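Local structure of protein (hdlp (histone deacetylase-like protein)) (Aquifex aeolicus, 1C3P) at residues S29-L32 / R33-A37; T110-A113 / I114-F117. The protein is a zinc-binding histone deacetylase homologue that probably removes acetyl groups from acetylated substrates and may take part in acetoin breakdown. All coordinates share one frame; numbering follows the deposited sequence.

Contact 1: residues S29-L32 / R33-A37; sequences SLLL and RFKDA. Unlike the reference sequence in segment 33-37: K35 (reference Leu).
L31 and K35 are joined one helical turn apart by the backbone bond K35 N to L31 O, 2.8 Å long and close to straight at the hydrogen (168°), with the donor almost in line with the carbonyl. Three more i to i+4 bonds complete this turn of helix 28-37: R33 N to S29 O, F34 N to L30 O at 2.8 Å and D36 N to L32 O at 3.1 Å. The F34 and D36 bonds are more bent at hydrogen. The closest side-chain meeting is L31 with K35: methyl CD2 lies 3.5 Å from K35 CE, a tight carbon pair. K35, where the reference sequence has leucine, is bent at its third and fourth torsions (chi3 -63°, chi4 61°), and these bends bring NZ back along the helix, to 4.0 Å from L32 CD2. That ammonium nitrogen is buried without a hydrogen-bonding partner in the model, though it makes a cation-pi contact with W310, which probably eases the cost of burying the charge. On another face of the helix, L30 CD1 rests 4.1 Å from F34 CB, the root of the side chain and not the ring. R33 runs back over the previous turn, its CG 3.3 Å from S29 O, and its guanidinium ends near L30 CD2, placed obliquely to it. The helix connects strands 4-8 and 46-48 in a beta-alpha-beta unit of the parallel sheet. L32 and K35 touch L6 of strand 4-8, whereas L31 packs on W306 and L30 on A303 of helix 299-314; F34 reaches A326 and L330 of helix 324-332.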
ATOM      1  N   SER A  29       8.682 -11.230  -0.468  1.00 19.22           N
ATOM      2  CA  SER A  29       9.735 -12.243  -0.337  1.00 19.63           C
ATOM      3  C   SER A  29      11.026 -11.609  -0.836  1.00 21.50           C
ATOM      4  O   SER A  29      12.109 -11.870  -0.312  1.00 18.95           O
ATOM      5  CB  SER A  29       9.419 -13.510  -1.157  1.00 24.45           C
ATOM      6  OG  SER A  29       9.454 -13.264  -2.559  1.00 28.74           O
ATOM      7  N   LEU A  30      10.915 -10.747  -1.836  1.00 19.56           N
ATOM      8  CA  LEU A  30      12.112 -10.114  -2.352  1.00 25.97           C
ATOM      9  C   LEU A  30      12.648  -9.143  -1.308  1.00 18.44           C
ATOM     10  O   LEU A  30      13.853  -9.040  -1.144  1.00 25.05           O
ATOM     11  CB  LEU A  30      11.824  -9.382  -3.666  1.00 22.90           C
ATOM     12  CG  LEU A  30      12.999  -8.684  -4.382  1.00 26.62           C
ATOM     13  CD1 LEU A  30      13.484  -7.515  -3.568  1.00 38.27           C
ATOM     14  CD2 LEU A  30      14.138  -9.678  -4.615  1.00 25.71           C
ATOM     15  N   LEU A  31      11.754  -8.434  -0.612  1.00 19.65           N
ATOM     16  CA  LEU A  31      12.181  -7.475   0.411  1.00 20.47           C
ATOM     17  C   LEU A  31      12.948  -8.228   1.497  1.00 23.85           C
ATOM     18  O   LEU A  31      14.015  -7.801   1.926  1.00 21.24           O
ATOM     19  CB  LEU A  31      10.980  -6.780   1.068  1.00 20.60           C
ATOM     20  CG  LEU A  31      11.063  -5.328   1.588  1.00 39.80           C
ATOM     21  CD1 LEU A  31      10.125  -5.157   2.811  1.00 23.99           C
ATOM     22  CD2 LEU A  31      12.459  -4.963   1.987  1.00 28.48           C
ATOM     23  N   LEU A  32      12.389  -9.342   1.947  1.00 23.91           N
ATOM     24  CA  LEU A  32      13.032 -10.128   2.986  1.00 24.82           C
ATOM     25  C   LEU A  32      14.413 -10.587   2.554  1.00 19.56           C
ATOM     26  O   LEU A  32      15.362 -10.448   3.313  1.00 20.71           O
ATOM     27  CB  LEU A  32      12.179 -11.346   3.366  1.00 24.81           C
ATOM     28  CG  LEU A  32      10.899 -11.113   4.180  1.00 27.00           C
ATOM     29  CD1 LEU A  32      10.248 -12.454   4.523  1.00 27.13           C
ATOM     30  CD2 LEU A  32      11.241 -10.381   5.464  1.00 34.49           C
ATOM     31  N   ARG A  33      14.520 -11.133   1.344  1.00 23.25           N
ATOM     32  CA  ARG A  33      15.813 -11.602   0.862  1.00 24.33           C
ATOM     33  C   ARG A  33      16.778 -10.441   0.692  1.00 30.33           C
ATOM     34  O   ARG A  33      17.974 -10.581   0.925  1.00 25.45           O
ATOM     35  CB  ARG A  33      15.657 -12.366  -0.459  1.00 23.46           C
ATOM     36  CG  ARG A  33      14.894 -13.691  -0.302  1.00 26.94           C
ATOM     37  CD  ARG A  33      15.043 -14.606  -1.512  1.00 42.13           C
ATOM     38  NE  ARG A  33      14.507 -14.010  -2.730  1.00 59.06           N
ATOM     39  CZ  ARG A  33      14.498 -14.612  -3.916  1.00 60.87           C
ATOM     40  NH1 ARG A  33      14.997 -15.832  -4.047  1.00 65.33           N
ATOM     41  NH2 ARG A  33      13.980 -13.996  -4.971  1.00 56.24           N
ATOM     42  N   PHE A  34      16.249  -9.285   0.303  1.00 24.98           N
ATOM     43  CA  PHE A  34      17.066  -8.104   0.106  1.00 27.09           C
ATOM     44  C   PHE A  34      17.588  -7.561   1.440  1.00 23.93           C
ATOM     45  O   PHE A  34      18.779  -7.273   1.587  1.00 21.71           O
ATOM     46  CB  PHE A  34      16.253  -7.021  -0.611  1.00 24.88           C
ATOM     47  CG  PHE A  34      17.066  -5.838  -1.023  1.00 20.46           C
ATOM     48  CD1 PHE A  34      17.939  -5.926  -2.096  1.00 18.74           C
ATOM     49  CD2 PHE A  34      16.984  -4.636  -0.314  1.00 20.19           C
ATOM     50  CE1 PHE A  34      18.730  -4.821  -2.472  1.00 23.04           C
ATOM     51  CE2 PHE A  34      17.761  -3.530  -0.674  1.00 25.08           C
ATOM     52  CZ  PHE A  34      18.639  -3.626  -1.761  1.00 23.31           C
ATOM     53  N   LYS A  35      16.725  -7.423   2.440  1.00 21.33           N
ATOM     54  CA  LYS A  35      17.259  -6.907   3.685  1.00 22.54           C
ATOM     55  C   LYS A  35      18.245  -7.874   4.313  1.00 24.68           C
ATOM     56  O   LYS A  35      19.155  -7.452   5.016  1.00 22.33           O
ATOM     57  CB  LYS A  35      16.154  -6.559   4.658  1.00 29.70           C
ATOM     58  CG  LYS A  35      15.472  -5.249   4.299  1.00 29.48           C
ATOM     59  CD  LYS A  35      14.372  -4.935   5.269  1.00 42.17           C
ATOM     60  CE  LYS A  35      13.298  -5.990   5.210  1.00 34.89           C
ATOM     61  NZ  LYS A  35      13.779  -7.352   5.561  1.00 67.18           N
ATOM     62  N   ASP A  36      18.071  -9.163   4.055  1.00 25.67           N
ATOM     63  CA  ASP A  36      18.989 -10.152   4.602  1.00 25.57           C
ATOM     64  C   ASP A  36      20.323 -10.015   3.880  1.00 28.04           C
ATOM     65  O   ASP A  36      21.378  -9.970   4.520  1.00 29.52           O
ATOM     66  CB  ASP A  36      18.432 -11.569   4.425  1.00 32.26           C
ATOM     67  CG  ASP A  36      19.345 -12.637   5.027  1.00 33.92           C
ATOM     68  OD1 ASP A  36      19.759 -12.489   6.197  1.00 40.22           O
ATOM     69  OD2 ASP A  36      19.633 -13.628   4.333  1.00 40.06           O
ATOM     70  N   ALA A  37      20.278  -9.938   2.553  1.00 23.32           N
ATOM     71  CA  ALA A  37      21.503  -9.788   1.762  1.00 28.22           C
ATOM     72  C   ALA A  37      22.282  -8.532   2.192  1.00 28.41           C
ATOM     73  O   ALA A  37      23.512  -8.537   2.194  1.00 29.27           O
ATOM     74  CB  ALA A  37      21.162  -9.730   0.251  1.00 25.93           C
TER

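Contact 2: residues T110-A113 / I114-F117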
ATOM      1  N   THR A 110      -1.681  -8.055   8.439  1.00 14.37           N
ATOM      2  CA  THR A 110      -2.138  -6.732   8.829  1.00 12.89           C
ATOM      3  C   THR A 110      -2.738  -6.802  10.218  1.00 18.44           C
ATOM      4  O   THR A 110      -2.550  -5.882  11.007  1.00 16.30           O
ATOM      5  CB  THR A 110      -3.147  -6.175   7.821  1.00 14.54           C
ATOM      6  OG1 THR A 110      -2.421  -5.735   6.665  1.00 18.11           O
ATOM      7  CG2 THR A 110      -3.967  -5.021   8.434  1.00 12.91           C
ATOM      8  N   VAL A 111      -3.439  -7.894  10.533  1.00 15.20           N
ATOM      9  CA  VAL A 111      -3.984  -8.024  11.869  1.00 20.45           C
ATOM     10  C   VAL A 111      -2.797  -8.156  12.838  1.00 18.21           C
ATOM     11  O   VAL A 111      -2.793  -7.572  13.927  1.00 18.65           O
ATOM     12  CB  VAL A 111      -4.931  -9.253  12.001  1.00 20.02           C
ATOM     13  CG1 VAL A 111      -5.361  -9.408  13.452  1.00 21.79           C
ATOM     14  CG2 VAL A 111      -6.166  -9.061  11.123  1.00 19.07           C
ATOM     15  N   GLN A 112      -1.774  -8.908  12.437  1.00 16.82           N
ATOM     16  CA  GLN A 112      -0.589  -9.059  13.277  1.00 20.13           C
ATOM     17  C   GLN A 112       0.075  -7.707  13.492  1.00 23.99           C
ATOM     18  O   GLN A 112       0.528  -7.398  14.588  1.00 17.94           O
ATOM     19  CB  GLN A 112       0.406 -10.032  12.643  1.00 22.39           C
ATOM     20  CG  GLN A 112      -0.142 -11.437  12.497  1.00 21.17           C
ATOM     21  CD  GLN A 112       0.838 -12.364  11.833  1.00 24.82           C
ATOM     22  OE1 GLN A 112       1.647 -13.028  12.499  1.00 25.62           O
ATOM     23  NE2 GLN A 112       0.795 -12.402  10.509  1.00 13.16           N
ATOM     24  N   ALA A 113       0.162  -6.900  12.442  1.00 15.60           N
ATOM     25  CA  ALA A 113       0.759  -5.575  12.597  1.00 15.04           C
ATOM     26  C   ALA A 113      -0.042  -4.776  13.624  1.00 14.84           C
ATOM     27  O   ALA A 113       0.516  -4.064  14.458  1.00 21.05           O
ATOM     28  CB  ALA A 113       0.769  -4.838  11.275  1.00 18.65           C
ATOM     29  N   ILE A 114      -1.358  -4.873  13.554  1.00 16.45           N
ATOM     30  CA  ILE A 114      -2.167  -4.140  14.516  1.00 15.38           C
ATOM     31  C   ILE A 114      -1.974  -4.701  15.922  1.00 18.02           C
ATOM     32  O   ILE A 114      -1.873  -3.936  16.896  1.00 20.38           O
ATOM     33  CB  ILE A 114      -3.639  -4.168  14.136  1.00 15.22           C
ATOM     34  CG1 ILE A 114      -3.823  -3.413  12.806  1.00 19.28           C
ATOM     35  CG2 ILE A 114      -4.465  -3.490  15.235  1.00 15.72           C
ATOM     36  CD1 ILE A 114      -5.201  -3.660  12.145  1.00 13.43           C
ATOM     37  N   GLU A 115      -1.911  -6.027  16.033  1.00 15.27           N
ATOM     38  CA  GLU A 115      -1.697  -6.667  17.344  1.00 21.48           C
ATOM     39  C   GLU A 115      -0.413  -6.140  17.981  1.00 23.55           C
ATOM     40  O   GLU A 115      -0.380  -5.811  19.169  1.00 23.03           O
ATOM     41  CB  GLU A 115      -1.595  -8.195  17.210  1.00 21.76           C
ATOM     42  CG  GLU A 115      -2.901  -8.892  16.891  1.00 15.78           C
ATOM     43  CD  GLU A 115      -2.722 -10.367  16.556  1.00 20.04           C
ATOM     44  OE1 GLU A 115      -1.570 -10.864  16.539  1.00 21.48           O
ATOM     45  OE2 GLU A 115      -3.737 -11.039  16.294  1.00 26.59           O
ATOM     46  N   GLU A 116       0.645  -6.066  17.181  1.00 22.73           N
ATOM     47  CA  GLU A 116       1.934  -5.585  17.664  1.00 20.54           C
ATOM     48  C   GLU A 116       1.869  -4.138  18.104  1.00 25.39           C
ATOM     49  O   GLU A 116       2.422  -3.776  19.145  1.00 22.87           O
ATOM     50  CB  GLU A 116       2.990  -5.745  16.583  1.00 18.40           C
ATOM     51  CG  GLU A 116       3.359  -7.182  16.318  1.00 19.76           C
ATOM     52  CD  GLU A 116       3.799  -7.885  17.590  1.00 27.24           C
ATOM     53  OE1 GLU A 116       4.754  -7.411  18.235  1.00 18.44           O
ATOM     54  OE2 GLU A 116       3.185  -8.903  17.947  1.00 23.17           O
ATOM     55  N   PHE A 117       1.193  -3.312  17.311  1.00 18.78           N
ATOM     56  CA  PHE A 117       1.063  -1.906  17.651  1.00 22.11           C
ATOM     57  C   PHE A 117       0.331  -1.735  18.980  1.00 23.87           C
ATOM     58  O   PHE A 117       0.707  -0.894  19.800  1.00 24.40           O
ATOM     59  CB  PHE A 117       0.286  -1.163  16.571  1.00 23.14           C
ATOM     60  CG  PHE A 117       0.182   0.317  16.819  1.00 24.06           C
ATOM     61  CD1 PHE A 117       1.259   1.153  16.553  1.00 19.67           C
ATOM     62  CD2 PHE A 117      -0.983   0.867  17.355  1.00 24.08           C
ATOM     63  CE1 PHE A 117       1.184   2.528  16.814  1.00 23.68           C
ATOM     64  CE2 PHE A 117      -1.067   2.239  17.621  1.00 24.04           C
ATOM     65  CZ  PHE A 117       0.017   3.067  17.350  1.00 19.62           C
TER
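V111 and E115 meet across one turn of helix 98-118, which packs against the parallel sheet of this arginase-like alpha/beta fold. Their side chains cross at a slant, with methyl CG1 of V111 3.7 Å from E115 OE2. The glutamate takes that course because its CG sits beside the backbone N (chi1 -72°) and the chain is extended from there, running back toward the preceding turn; on the way CG passes 3.2 Å from V111 O. That same carbonyl oxygen accepts E115 N at 2.8 Å, with the donor in the carbonyl plane. E115 OE2 also forms a salt bridge with R50, which touches V111 and Q112 as well, so the carboxylate is held between its own helix and a neighbouring loop. An alanine here would remove the carboxylate and is likely to leave R50 without this charged mate and V111 CG1 less covered.

T110 and I114 make a second, apolar crossing, in which T110 CG2 and I114 CD1 lie 4.1 Å apart. The threonine hydroxyl is directed elsewhere, hydrogen-bonded to N125 and N146. I114 and A113 touch V290 of strand 290-292, while I114 also meets Y153 and L154 of helix 146-156, so this flank is wedged between sheet and helix. E116 bends at its second torsion (chi2 -55°) and bridges to K119 through OE2. Further along the helix, F117 N donates to A113 O at 3.0 Å, and the phenylalanine's CB stands 3.6 Å from the same oxygen.

In the fold
The two contacts come in series along the chain, contact 1 on helix 28-37 and contact 2 on helix 98-118, both within the histone deacetylase domain. Their centres lie about 21 Å apart and their nearest atoms about 11 Å, so they do not touch. What they share is the parallel sheet: each helix packs against strand 4-8, contact 1 through L6 and contact 2 through I7 and K5. Neighbouring residues of a strand point to opposite faces, so the two helices cover opposite faces of the sheet there. Contact 1 extends to helices 299-314 and 324-332, contact 2 to strand 290-292 and helix 146-156. Both lie away from the zinc-binding residues D168, H170 and D258.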